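Local coordinates for uncharacterized protein (PDB 2NSF), which probably catalyses the mycothiol-dependent isomerization of maleylpyruvate, using a zinc ion bound in its helical N-terminal domain, at residues 127-130 / 131-135; 119-122 / 123-127; 41-44 / 45-49; 154-157 / 158-161; 113-116 / 117-120. All coordinates share one frame; numbering follows the deposited sequence.

Contact 1. Residues 127-130 / 131-135; sequences RLDV and AWRET
Residues 127-133 form the last turns of helix 114-133, and Glu134 and Thr135 lead out of it. Four i to i+4 backbone bonds join the two segments, from Ala131 N to Arg127 O through to Glu134 N to Val130 O. Arg133 N to Asp129 O is the shortest of the four, 2.8 Å, with an N-H...O angle of 164°. Thr135 OG1 hydrogen-bonds back to Ala131 O at 2.7 Å and also bonds Asn88 OD1.

On the buried side Leu128 lies over one face of the Trp132 indole. Its CG sits 3.7 Å from the centroid of the six-membered ring, 9° off the normal, a CH-pi contact. Leu128 CD1 reaches the ring fusion at Trp132 CE2, 3.6 Å away. Trp132 CG is anti to its own carbonyl carbon (chi1 -75°), which turns the indole back along the helix so that one face meets Leu128. This pair packs into the helical bundle of the N-terminal domain, against helices 29-49, 66-89 and 156-171. Trp132 NE1 is held by a hydrogen bond to Thr157 OG1.

Asp129 OD1 stands at the edge of the indole, 4.1 Å from Trp132 CE3, but its main partner is Arg37, in a salt bridge. Asp129 OD2 lies 4.5 Å from Arg133 NE; no N-H points at it, and any attraction is probably between the charges alone. On the outer side Val130 CG1 runs alongside the Glu134 chain, 3.7 Å from Glu134 CD.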
loop_
_atom_site.group_PDB
_atom_site.type_symbol
_atom_site.label_atom_id
_atom_site.label_comp_id
_atom_site.label_asym_id
_atom_site.label_seq_id
_atom_site.Cartn_x
_atom_site.Cartn_y
_atom_site.Cartn_z
ATOM N N ARG A 127 -2.070 1.379 -18.413
ATOM C CA ARG A 127 -3.258 2.217 -18.507
ATOM C C ARG A 127 -3.357 3.253 -17.393
ATOM O O ARG A 127 -3.825 4.370 -17.624
ATOM C CB ARG A 127 -4.510 1.340 -18.538
ATOM C CG ARG A 127 -4.594 0.471 -19.789
ATOM C CD ARG A 127 -4.931 1.311 -21.017
ATOM N NE ARG A 127 -6.317 1.772 -20.974
ATOM C CZ ARG A 127 -6.839 2.672 -21.799
ATOM N NH1 ARG A 127 -6.089 3.224 -22.746
ATOM N NH2 ARG A 127 -8.116 3.018 -21.681
ATOM N N LEU A 128 -2.914 2.894 -16.191
ATOM C CA LEU A 128 -2.944 3.836 -15.076
ATOM C C LEU A 128 -1.921 4.941 -15.331
ATOM O O LEU A 128 -2.174 6.115 -15.059
ATOM C CB LEU A 128 -2.638 3.120 -13.752
ATOM C CG LEU A 128 -2.436 3.996 -12.505
ATOM C CD1 LEU A 128 -3.619 4.945 -12.316
ATOM C CD2 LEU A 128 -2.256 3.098 -11.280
ATOM N N ASP A 129 -0.767 4.573 -15.873
ATOM C CA ASP A 129 0.256 5.571 -16.147
ATOM C C ASP A 129 -0.250 6.575 -17.185
ATOM O O ASP A 129 -0.038 7.782 -17.046
ATOM C CB ASP A 129 1.542 4.913 -16.641
ATOM C CG ASP A 129 2.743 5.827 -16.497
ATOM O OD1 ASP A 129 3.117 6.137 -15.346
ATOM O OD2 ASP A 129 3.305 6.246 -17.529
ATOM N N VAL A 130 -0.925 6.080 -18.221
ATOM C CA VAL A 130 -1.467 6.957 -19.252
ATOM C C VAL A 130 -2.475 7.896 -18.605
ATOM O O VAL A 130 -2.483 9.093 -18.883
ATOM C CB VAL A 130 -2.179 6.161 -20.377
ATOM C CG1 VAL A 130 -2.949 7.114 -21.294
ATOM C CG2 VAL A 130 -1.156 5.384 -21.188
ATOM N N ALA A 131 -3.321 7.346 -17.736
ATOM C CA ALA A 131 -4.333 8.147 -17.051
ATOM C C ALA A 131 -3.667 9.303 -16.318
ATOM O O ALA A 131 -4.132 10.440 -16.381
ATOM C CB ALA A 131 -5.121 7.282 -16.070
ATOM N N TRP A 132 -2.572 9.009 -15.622
ATOM C CA TRP A 132 -1.849 10.047 -14.893
ATOM C C TRP A 132 -1.206 11.062 -15.832
ATOM O O TRP A 132 -1.288 12.268 -15.597
ATOM C CB TRP A 132 -0.765 9.433 -14.001
ATOM C CG TRP A 132 -1.288 8.761 -12.769
ATOM C CD1 TRP A 132 -2.411 9.096 -12.065
ATOM C CD2 TRP A 132 -0.663 7.698 -12.042
ATOM N NE1 TRP A 132 -2.521 8.308 -10.946
ATOM C CE2 TRP A 132 -1.459 7.440 -10.905
ATOM C CE3 TRP A 132 0.500 6.934 -12.240
ATOM C CZ2 TRP A 132 -1.135 6.455 -9.963
ATOM C CZ3 TRP A 132 0.825 5.951 -11.303
ATOM C CH2 TRP A 132 0.009 5.722 -10.180
ATOM N N ARG A 133 -0.565 10.576 -16.889
ATOM C CA ARG A 133 0.098 11.460 -17.842
ATOM C C ARG A 133 -0.854 12.433 -18.531
ATOM O O ARG A 133 -0.475 13.563 -18.843
ATOM C CB ARG A 133 0.838 10.651 -18.915
ATOM C CG ARG A 133 2.008 9.828 -18.407
ATOM C CD ARG A 133 3.038 9.611 -19.511
ATOM N NE ARG A 133 2.425 9.206 -20.773
ATOM C CZ ARG A 133 3.100 8.966 -21.893
ATOM N NH1 ARG A 133 4.423 9.089 -21.915
ATOM N NH2 ARG A 133 2.456 8.605 -22.994
ATOM N N GLU A 134 -2.090 12.002 -18.763
ATOM C CA GLU A 134 -3.061 12.855 -19.441
ATOM C C GLU A 134 -3.960 13.659 -18.508
ATOM O O GLU A 134 -4.886 14.334 -18.963
ATOM C CB GLU A 134 -3.916 12.011 -20.391
ATOM C CG GLU A 134 -3.088 11.141 -21.330
ATOM C CD GLU A 134 -3.922 10.473 -22.408
ATOM O OE1 GLU A 134 -5.087 10.127 -22.136
ATOM O OE2 GLU A 134 -3.402 10.279 -23.528
ATOM N N THR A 135 -3.685 13.598 -17.210
ATOM C CA THR A 135 -4.479 14.326 -16.224
ATOM C C THR A 135 -4.145 15.816 -16.245
ATOM O O THR A 135 -2.975 16.201 -16.232
ATOM C CB THR A 135 -4.239 13.766 -14.803
ATOM O OG1 THR A 135 -4.749 12.431 -14.731
ATOM C CG2 THR A 135 -4.933 14.627 -13.750
#

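Contact 2. Residues 119-122 / 123-127; sequences NLHE and HSVAR
Leu120 O takes the backbone N-H of Ser124 at 2.9 Å. The Ser124 hydroxyl lies close by, with OG 2.8 Å from the same oxygen. Ser124 OG is also 2.9 Å from His121 O, and its single proton can serve only one of the two carbonyls at a time. A chi1 of 60° sets OG between the serine's own N and carbonyl carbon, folded back over the preceding turn. A water donates to Ser124 OG and also bonds His121 ND1, at 2.9 Å from that nitrogen. The water thus links the serine hydroxyl to the imidazole one turn earlier.

The other nitrogen of the ring, His121 NE2, is hydrogen-bonded to Ser44 OG on helix 29-49. Partners at both nitrogens probably fix the rotation of the ring. Val125 CG2 comes up obliquely to this imidazole and approaches His121 CE1 to 3.4 Å. The same methyl lies 3.2 Å from His121 O. The backbone bond from Val125 N to His121 O closes the turn beneath this contact, with an N-H...O angle of 156°.

Val125 packs on Thr40 of helix 29-49. Ser124 faces two alanines of helix 66-89, Ala74 and Ala77, where the two bundle helices meet. The contact belongs to the helical bundle of the N-terminal domain, with the side chain of His121 about 12 Å from the zinc ion.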
loop_
_atom_site.group_PDB
_atom_site.type_symbol
_atom_site.label_atom_id
_atom_site.label_comp_id
_atom_site.label_asym_id
_atom_site.label_seq_id
_atom_site.Cartn_x
_atom_site.Cartn_y
_atom_site.Cartn_z
ATOM N N ASN A 119 -0.051 -10.529 -18.122
ATOM C CA ASN A 119 -0.510 -9.583 -19.129
ATOM C C ASN A 119 -1.456 -8.552 -18.522
ATOM O O ASN A 119 -1.401 -7.374 -18.875
ATOM C CB ASN A 119 -1.183 -10.319 -20.297
ATOM C CG ASN A 119 -0.194 -11.137 -21.113
ATOM O OD1 ASN A 119 0.941 -10.708 -21.340
ATOM N ND2 ASN A 119 -0.621 -12.312 -21.567
ATOM N N LEU A 120 -2.313 -9.000 -17.610
ATOM C CA LEU A 120 -3.261 -8.113 -16.937
ATOM C C LEU A 120 -2.486 -7.091 -16.103
ATOM O O LEU A 120 -2.795 -5.897 -16.105
ATOM C CB LEU A 120 -4.186 -8.936 -16.033
ATOM C CG LEU A 120 -5.085 -8.183 -15.044
ATOM C CD1 LEU A 120 -5.912 -7.140 -15.775
ATOM C CD2 LEU A 120 -5.983 -9.174 -14.312
ATOM N N HIS A 121 -1.472 -7.564 -15.386
ATOM C CA HIS A 121 -0.653 -6.668 -14.578
ATOM C C HIS A 121 -0.004 -5.620 -15.474
ATOM O O HIS A 121 -0.100 -4.420 -15.229
ATOM C CB HIS A 121 0.444 -7.445 -13.848
ATOM C CG HIS A 121 1.502 -6.564 -13.258
ATOM N ND1 HIS A 121 1.234 -5.647 -12.263
ATOM C CD2 HIS A 121 2.813 -6.413 -13.565
ATOM C CE1 HIS A 121 2.332 -4.967 -11.985
ATOM N NE2 HIS A 121 3.305 -5.411 -12.761
ATOM N N GLU A 122 0.656 -6.085 -16.524
ATOM C CA GLU A 122 1.336 -5.192 -17.441
ATOM C C GLU A 122 0.413 -4.146 -18.063
ATOM O O GLU A 122 0.743 -2.959 -18.105
ATOM C CB GLU A 122 2.009 -6.017 -18.536
ATOM C CG GLU A 122 2.902 -5.226 -19.451
ATOM C CD GLU A 122 3.599 -6.118 -20.454
ATOM O OE1 GLU A 122 4.411 -6.966 -20.029
ATOM O OE2 GLU A 122 3.323 -5.977 -21.661
ATOM N N HIS A 123 -0.750 -4.583 -18.535
ATOM C CA HIS A 123 -1.690 -3.664 -19.167
ATOM C C HIS A 123 -2.336 -2.684 -18.189
ATOM O O HIS A 123 -2.479 -1.499 -18.501
ATOM C CB HIS A 123 -2.776 -4.442 -19.914
ATOM C CG HIS A 123 -3.593 -3.593 -20.833
ATOM N ND1 HIS A 123 -3.045 -2.911 -21.900
ATOM C CD2 HIS A 123 -4.913 -3.290 -20.837
ATOM C CE1 HIS A 123 -3.988 -2.228 -22.518
ATOM N NE2 HIS A 123 -5.134 -2.441 -21.892
ATOM N N SER A 124 -2.722 -3.165 -17.013
ATOM C CA SER A 124 -3.344 -2.295 -16.019
ATOM C C SER A 124 -2.341 -1.227 -15.570
ATOM O O SER A 124 -2.714 -0.078 -15.326
ATOM C CB SER A 124 -3.833 -3.115 -14.822
ATOM O OG SER A 124 -2.767 -3.794 -14.189
ATOM N N VAL A 125 -1.073 -1.611 -15.466
ATOM C CA VAL A 125 -0.025 -0.664 -15.082
ATOM C C VAL A 125 0.085 0.419 -16.150
ATOM O O VAL A 125 0.081 1.614 -15.850
ATOM C CB VAL A 125 1.356 -1.361 -14.958
ATOM C CG1 VAL A 125 2.472 -0.330 -15.068
ATOM C CG2 VAL A 125 1.458 -2.102 -13.629
ATOM N N ALA A 126 0.180 -0.011 -17.406
ATOM C CA ALA A 126 0.315 0.911 -18.528
ATOM C C ALA A 126 -0.858 1.877 -18.638
ATOM O O ALA A 126 -0.668 3.060 -18.909
ATOM C CB ALA A 126 0.476 0.125 -19.830
ATOM N N ARG A 127 -2.070 1.379 -18.413
ATOM C CA ARG A 127 -3.258 2.217 -18.507
ATOM C C ARG A 127 -3.357 3.253 -17.393
ATOM O O ARG A 127 -3.825 4.370 -17.624
ATOM C CB ARG A 127 -4.510 1.340 -18.538
ATOM C CG ARG A 127 -4.594 0.471 -19.789
ATOM C CD ARG A 127 -4.931 1.311 -21.017
ATOM N NE ARG A 127 -6.317 1.772 -20.974
ATOM C CZ ARG A 127 -6.839 2.672 -21.799
ATOM N NH1 ARG A 127 -6.089 3.224 -22.746
ATOM N NH2 ARG A 127 -8.116 3.018 -21.681
HETATM O O HOH W 1 -1.073 -3.870 -11.871
#

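Contact 3. Residues 41-44 / 45-49; sequences SHYS and RQLSL
Arg45 curls back along helix 29-49, one of the bundle helices of the N-terminal domain, and lays its guanidinium over the preceding turn. One face of the group covers Ser41 O and His42 CA, with Arg45 NH2 3.5 Å from His42 CA. The bend at chi3 (-69°) brings the group back, and chi4 (-84°) turns its face to the helix. Arg45 NH2 donates to a water at 2.8 Å. The same water bonds His42 ND1, so it bridges the two side chains. NH2 itself stands near the plane of the imidazole, at its edge. Ring and guanidinium planes are 58° apart.

Each carbonyl from Ser41 to Ser44 accepts the N-H four residues on. Ser41 O takes Arg45 N. His42 O takes Gln46 N at 3.3 Å, with a weak second bond from Arg45 N. Tyr43 O takes Leu47 N, and Ser44 O takes Ser48 N.

Besides its bond to His121, the Ser44 hydroxyl bonds Thr40 O on its own helix. The His42 ring stacks on Trp166. Tyr43 packs against the zinc ligand His168. Within the helix, Tyr43 meets Leu47 obliquely, and the closest side-chain atoms are Tyr43 CE2 and Leu47 CD2, 4.4 Å apart.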
loop_
_atom_site.group_PDB
_atom_site.type_symbol
_atom_site.label_atom_id
_atom_site.label_comp_id
_atom_site.label_asym_id
_atom_site.label_seq_id
_atom_site.Cartn_x
_atom_site.Cartn_y
_atom_site.Cartn_z
ATOM N N SER A 41 7.979 -0.571 -10.914
ATOM C CA SER A 41 9.064 -1.309 -11.562
ATOM C C SER A 41 9.680 -2.296 -10.576
ATOM O O SER A 41 10.078 -3.394 -10.957
ATOM C CB SER A 41 10.138 -0.352 -12.081
ATOM O OG SER A 41 9.631 0.476 -13.113
ATOM N N HIS A 42 9.754 -1.889 -9.310
ATOM C CA HIS A 42 10.296 -2.722 -8.239
ATOM C C HIS A 42 9.398 -3.944 -8.065
ATOM O O HIS A 42 9.873 -5.081 -7.983
ATOM C CB HIS A 42 10.356 -1.898 -6.945
ATOM C CG HIS A 42 10.758 -2.679 -5.733
ATOM N ND1 HIS A 42 11.991 -3.285 -5.606
ATOM C CD2 HIS A 42 10.104 -2.915 -4.571
ATOM C CE1 HIS A 42 12.077 -3.859 -4.419
ATOM N NE2 HIS A 42 10.944 -3.648 -3.771
ATOM N N TYR A 43 8.091 -3.709 -8.014
ATOM C CA TYR A 43 7.126 -4.791 -7.887
ATOM C C TYR A 43 7.235 -5.728 -9.102
ATOM O O TYR A 43 7.271 -6.950 -8.954
ATOM C CB TYR A 43 5.703 -4.218 -7.802
ATOM C CG TYR A 43 4.613 -5.267 -7.862
ATOM C CD1 TYR A 43 4.191 -5.934 -6.713
ATOM C CD2 TYR A 43 4.029 -5.615 -9.078
ATOM C CE1 TYR A 43 3.207 -6.927 -6.776
ATOM C CE2 TYR A 43 3.050 -6.605 -9.153
ATOM C CZ TYR A 43 2.646 -7.252 -8.000
ATOM O OH TYR A 43 1.679 -8.226 -8.064
ATOM N N SER A 44 7.294 -5.148 -10.296
ATOM C CA SER A 44 7.377 -5.946 -11.519
ATOM C C SER A 44 8.629 -6.818 -11.563
ATOM O O SER A 44 8.594 -7.929 -12.094
ATOM C CB SER A 44 7.305 -5.039 -12.751
ATOM O OG SER A 44 6.027 -4.427 -12.842
ATOM N N ARG A 45 9.736 -6.328 -11.014
ATOM C CA ARG A 45 10.955 -7.134 -10.986
ATOM C C ARG A 45 10.729 -8.368 -10.114
ATOM O O ARG A 45 11.219 -9.456 -10.422
ATOM C CB ARG A 45 12.145 -6.327 -10.443
ATOM C CG ARG A 45 12.797 -5.418 -11.475
ATOM C CD ARG A 45 14.127 -4.870 -10.979
ATOM N NE ARG A 45 13.966 -3.922 -9.884
ATOM C CZ ARG A 45 13.694 -2.631 -10.046
ATOM N NH1 ARG A 45 13.555 -2.129 -11.266
ATOM N NH2 ARG A 45 13.572 -1.844 -8.988
ATOM N N GLN A 46 9.983 -8.205 -9.027
ATOM C CA GLN A 46 9.704 -9.326 -8.136
ATOM C C GLN A 46 8.774 -10.332 -8.806
ATOM O O GLN A 46 8.933 -11.538 -8.641
ATOM C CB GLN A 46 9.082 -8.832 -6.826
ATOM C CG GLN A 46 9.948 -7.820 -6.093
ATOM C CD GLN A 46 11.372 -8.307 -5.900
ATOM O OE1 GLN A 46 12.327 -7.649 -6.314
ATOM N NE2 GLN A 46 11.522 -9.460 -5.268
ATOM N N LEU A 47 7.798 -9.828 -9.557
ATOM C CA LEU A 47 6.856 -10.703 -10.251
ATOM C C LEU A 47 7.615 -11.507 -11.303
ATOM O O LEU A 47 7.341 -12.690 -11.519
ATOM C CB LEU A 47 5.760 -9.871 -10.925
ATOM C CG LEU A 47 4.704 -10.648 -11.722
ATOM C CD1 LEU A 47 4.046 -11.710 -10.843
ATOM C CD2 LEU A 47 3.667 -9.675 -12.259
ATOM N N SER A 48 8.574 -10.857 -11.953
ATOM C CA SER A 48 9.378 -11.513 -12.978
ATOM C C SER A 48 10.191 -12.657 -12.376
ATOM O O SER A 48 10.440 -13.669 -13.037
ATOM C CB SER A 48 10.313 -10.497 -13.644
ATOM O OG SER A 48 11.053 -11.099 -14.692
ATOM N N LEU A 49 10.598 -12.508 -11.119
ATOM C CA LEU A 49 11.377 -13.549 -10.457
ATOM C C LEU A 49 10.536 -14.769 -10.110
ATOM O O LEU A 49 11.044 -15.888 -10.076
ATOM C CB LEU A 49 12.034 -13.008 -9.185
ATOM C CG LEU A 49 13.191 -12.029 -9.389
ATOM C CD1 LEU A 49 13.672 -11.537 -8.034
ATOM C CD2 LEU A 49 14.324 -12.710 -10.145
HETATM O O HOH W 2 14.586 -2.798 -6.542
#

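Contact 4. Residues 154-157 / 158-161; sequences ASET and LWMR
Ser155 O takes Leu158 N at 3.0 Å, one residue after Ala154 O accepts from two donors of Thr157, the backbone N and the hydroxyl OG1, each also at 3.0 Å. The Leu158 N donor stands 49° out of the Ser155 carbonyl plane, away from a lone-pair direction. The Leu158 side chain folds over the same oxygen, with CG 3.5 Å from Ser155 O.

Glu156 O receives Met160 N in a short, nearly straight bond of 2.8 Å and 170°. The Glu156 side chain bends at chi2 (84°) and runs alongside Trp159, so that OE2 comes 3.7 Å from Trp159 CD1. OE2 also has a long, weak ion pair with Arg150. The carboxylate is almost perpendicular to the indole. Met160 crosses Glu156 at about a right angle and brings its SD to 3.9 Å from Glu156 CG.

These residues lie near the N-terminal end of the helix of the N-terminal bundle that later supplies the zinc ligands Glu164 and His168. Trp159 NE1 hydrogen-bonds Glu192 OE2 on helix 183-199.

Thr157 O takes Arg161 N at 2.9 Å. Thr157 OG1, which donates to Ala154 O, also serves Trp132. Arg161 extends away from the turn, and its buried NH1 is satisfied by Val73 O and Asn76 OD1 of helix 66-89.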
loop_
_atom_site.group_PDB
_atom_site.type_symbol
_atom_site.label_atom_id
_atom_site.label_comp_id
_atom_site.label_asym_id
_atom_site.label_seq_id
_atom_site.Cartn_x
_atom_site.Cartn_y
_atom_site.Cartn_z
ATOM N N ALA A 154 -7.587 13.933 -6.218
ATOM C CA ALA A 154 -7.233 12.847 -7.136
ATOM C C ALA A 154 -5.758 12.464 -7.057
ATOM O O ALA A 154 -5.394 11.311 -7.294
ATOM C CB ALA A 154 -7.596 13.235 -8.562
ATOM N N SER A 155 -4.911 13.435 -6.730
ATOM C CA SER A 155 -3.477 13.200 -6.614
ATOM C C SER A 155 -3.163 12.116 -5.589
ATOM O O SER A 155 -2.080 11.534 -5.606
ATOM C CB SER A 155 -2.764 14.496 -6.222
ATOM O OG SER A 155 -3.373 15.069 -5.084
ATOM N N GLU A 156 -4.111 11.855 -4.696
ATOM C CA GLU A 156 -3.937 10.836 -3.665
ATOM C C GLU A 156 -3.677 9.463 -4.291
ATOM O O GLU A 156 -3.100 8.589 -3.647
ATOM C CB GLU A 156 -5.183 10.758 -2.780
ATOM C CG GLU A 156 -5.009 9.986 -1.473
ATOM C CD GLU A 156 -4.406 10.839 -0.363
ATOM O OE1 GLU A 156 -4.235 12.058 -0.579
ATOM O OE2 GLU A 156 -4.116 10.292 0.724
ATOM N N THR A 157 -4.102 9.274 -5.539
ATOM C CA THR A 157 -3.899 7.984 -6.203
ATOM C C THR A 157 -2.417 7.669 -6.361
ATOM O O THR A 157 -2.034 6.506 -6.438
ATOM C CB THR A 157 -4.559 7.933 -7.600
ATOM O OG1 THR A 157 -3.970 8.923 -8.451
ATOM C CG2 THR A 157 -6.062 8.173 -7.491
ATOM N N LEU A 158 -1.584 8.702 -6.417
ATOM C CA LEU A 158 -0.148 8.486 -6.546
ATOM C C LEU A 158 0.358 7.836 -5.259
ATOM O O LEU A 158 1.190 6.929 -5.290
ATOM C CB LEU A 158 0.570 9.816 -6.790
ATOM C CG LEU A 158 0.206 10.541 -8.093
ATOM C CD1 LEU A 158 0.797 11.938 -8.072
ATOM C CD2 LEU A 158 0.714 9.753 -9.299
ATOM N N TRP A 159 -0.159 8.301 -4.127
ATOM C CA TRP A 159 0.222 7.756 -2.827
ATOM C C TRP A 159 -0.399 6.375 -2.646
ATOM O O TRP A 159 0.259 5.424 -2.220
ATOM C CB TRP A 159 -0.260 8.683 -1.705
ATOM C CG TRP A 159 -0.268 8.035 -0.338
ATOM C CD1 TRP A 159 -1.350 7.859 0.475
ATOM C CD2 TRP A 159 0.852 7.474 0.362
ATOM N NE1 TRP A 159 -0.978 7.225 1.636
ATOM C CE2 TRP A 159 0.370 6.976 1.593
ATOM C CE3 TRP A 159 2.219 7.343 0.070
ATOM C CZ2 TRP A 159 1.201 6.356 2.536
ATOM C CZ3 TRP A 159 3.050 6.724 1.012
ATOM C CH2 TRP A 159 2.535 6.241 2.227
ATOM N N MET A 160 -1.680 6.268 -2.975
ATOM C CA MET A 160 -2.380 5.000 -2.829
ATOM C C MET A 160 -1.708 3.894 -3.633
ATOM O O MET A 160 -1.526 2.783 -3.138
ATOM C CB MET A 160 -3.836 5.163 -3.264
ATOM C CG MET A 160 -4.625 6.099 -2.365
ATOM S SD MET A 160 -6.140 6.678 -3.143
ATOM C CE MET A 160 -7.199 5.283 -2.882
ATOM N N ARG A 161 -1.334 4.193 -4.870
ATOM C CA ARG A 161 -0.680 3.179 -5.691
ATOM C C ARG A 161 0.693 2.841 -5.112
ATOM O O ARG A 161 1.091 1.676 -5.096
ATOM C CB ARG A 161 -0.542 3.657 -7.135
ATOM C CG ARG A 161 0.044 2.602 -8.079
ATOM C CD ARG A 161 -0.820 1.338 -8.128
ATOM N NE ARG A 161 -0.349 0.410 -9.154
ATOM C CZ ARG A 161 -0.829 -0.817 -9.336
ATOM N NH1 ARG A 161 -1.801 -1.279 -8.559
ATOM N NH2 ARG A 161 -0.331 -1.587 -10.296
#

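Contact 5. Residues 113-116 / 117-120; sequences NPDA and LRNL
Arg118 lays its aliphatic chain past the first turn of helix 114-133. Its CG lies 3.4 Å from Pro114 O and its CD lies 4.0 Å from Asp115 OD1. The chain is extended from CG to NE, which carries the guanidinium past the Asp115 carboxylate. OD1 stands near the guanidinium plane at its edge. Asp115 OD1 and Arg118 NE are 4.2 Å apart, too far for a salt bridge, though the opposite charges probably attract. Each group has its main partner in Asn52. Asp115 OD1 accepts from Asn52 ND2, while Arg118 NH2 bonds Asn52 OD1 and Val50 O.

Asn113 occupies the N-cap position. Its carbonyl accepts Leu117 N at 3.1 Å, and Pro114 O accepts Arg118 N at 3.0 Å. Pro114 has no N-H to offer, and at the first position of a helix none is needed for the i to i+4 pattern. Asp115 O and Ala116 O continue the series, taking Asn119 N and Leu120 N.

The Asn119 amide turns back over the Asp115 carbonyl. Its ND2 is 2.9 Å from Asp115 O, but the angle is too poor for a hydrogen bond. A water instead donates to both Asp115 O and Asn119 OD1, at 2.9 Å from the latter.

Leu117 is buried and packs on Ser67 and Ile70 of helix 66-89 and on Phe55. Phe55 also covers Pro114 and Arg118. Arg118 NH1 bonds Leu47 O, which fastens the start of helix 114-133 to the end of helix 29-49.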
loop_
_atom_site.group_PDB
_atom_site.type_symbol
_atom_site.label_atom_id
_atom_site.label_comp_id
_atom_site.label_asym_id
_atom_site.label_seq_id
_atom_site.Cartn_x
_atom_site.Cartn_y
_atom_site.Cartn_z
ATOM N N ASN A 113 -4.704 -18.276 -15.835
ATOM C CA ASN A 113 -3.387 -18.867 -16.021
ATOM C C ASN A 113 -2.340 -17.781 -15.791
ATOM O O ASN A 113 -2.605 -16.595 -15.994
ATOM C CB ASN A 113 -3.238 -19.450 -17.432
ATOM C CG ASN A 113 -3.369 -18.404 -18.515
ATOM O OD1 ASN A 113 -4.475 -18.006 -18.883
ATOM N ND2 ASN A 113 -2.235 -17.940 -19.028
ATOM N N PRO A 114 -1.137 -18.174 -15.359
ATOM C CA PRO A 114 -0.030 -17.255 -15.085
ATOM C C PRO A 114 0.261 -16.192 -16.142
ATOM O O PRO A 114 0.386 -15.015 -15.812
ATOM C CB PRO A 114 1.142 -18.203 -14.857
ATOM C CG PRO A 114 0.481 -19.343 -14.156
ATOM C CD PRO A 114 -0.764 -19.554 -14.999
ATOM N N ASP A 115 0.375 -16.585 -17.407
ATOM C CA ASP A 115 0.663 -15.597 -18.437
ATOM C C ASP A 115 -0.463 -14.582 -18.607
ATOM O O ASP A 115 -0.214 -13.428 -18.952
ATOM C CB ASP A 115 0.970 -16.278 -19.772
ATOM C CG ASP A 115 2.362 -16.891 -19.807
ATOM O OD1 ASP A 115 3.192 -16.547 -18.934
ATOM O OD2 ASP A 115 2.633 -17.703 -20.713
ATOM N N ALA A 116 -1.697 -15.009 -18.362
ATOM C CA ALA A 116 -2.839 -14.106 -18.481
ATOM C C ALA A 116 -2.743 -13.054 -17.379
ATOM O O ALA A 116 -3.056 -11.883 -17.595
ATOM C CB ALA A 116 -4.140 -14.881 -18.352
ATOM N N LEU A 117 -2.307 -13.479 -16.199
ATOM C CA LEU A 117 -2.166 -12.564 -15.073
ATOM C C LEU A 117 -1.005 -11.602 -15.288
ATOM O O LEU A 117 -1.079 -10.438 -14.904
ATOM C CB LEU A 117 -1.979 -13.341 -13.765
ATOM C CG LEU A 117 -3.218 -14.061 -13.220
ATOM C CD1 LEU A 117 -2.886 -14.785 -11.928
ATOM C CD2 LEU A 117 -4.326 -13.041 -12.977
ATOM N N ARG A 118 0.077 -12.080 -15.895
ATOM C CA ARG A 118 1.212 -11.201 -16.153
ATOM C C ARG A 118 0.781 -10.141 -17.159
ATOM O O ARG A 118 1.184 -8.985 -17.065
ATOM C CB ARG A 118 2.411 -11.987 -16.707
ATOM C CG ARG A 118 3.064 -12.954 -15.721
ATOM C CD ARG A 118 4.231 -13.685 -16.383
ATOM N NE ARG A 118 4.794 -14.737 -15.542
ATOM C CZ ARG A 118 5.642 -14.533 -14.537
ATOM N NH1 ARG A 118 6.044 -13.304 -14.234
ATOM N NH2 ARG A 118 6.085 -15.565 -13.833
ATOM N N ASN A 119 -0.051 -10.529 -18.122
ATOM C CA ASN A 119 -0.510 -9.583 -19.129
ATOM C C ASN A 119 -1.456 -8.552 -18.522
ATOM O O ASN A 119 -1.401 -7.374 -18.875
ATOM C CB ASN A 119 -1.183 -10.319 -20.297
ATOM C CG ASN A 119 -0.194 -11.137 -21.113
ATOM O OD1 ASN A 119 0.941 -10.708 -21.340
ATOM N ND2 ASN A 119 -0.621 -12.312 -21.567
ATOM N N LEU A 120 -2.313 -9.000 -17.610
ATOM C CA LEU A 120 -3.261 -8.113 -16.937
ATOM C C LEU A 120 -2.486 -7.091 -16.103
ATOM O O LEU A 120 -2.795 -5.897 -16.105
ATOM C CB LEU A 120 -4.186 -8.936 -16.033
ATOM C CG LEU A 120 -5.085 -8.183 -15.044
ATOM C CD1 LEU A 120 -5.912 -7.140 -15.775
ATOM C CD2 LEU A 120 -5.983 -9.174 -14.312
HETATM O O HOH W 3 2.494 -12.997 -20.556
#

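Overall arrangement
Contacts 5, 2 and 1 follow one another along helix 114-133. Contacts 5 and 2 share Asn119 and Leu120, and contacts 2 and 1 share Arg127. The centres of contacts 5 and 1 are about 22 Å apart. Contact 3, earliest in the chain, lies on helix 29-49 and touches contacts 2 and 5. Contact 4 comes last, near the N-terminal end of helix 156-171, and touches contacts 1 and 2. Contacts 3 and 4 do not touch, and their centres are about 21 Å apart. Helix 114-133 therefore joins two neighbouring helices at different heights of the N-terminal bundle, which holds the zinc site formed by His72, Glu164 and His168.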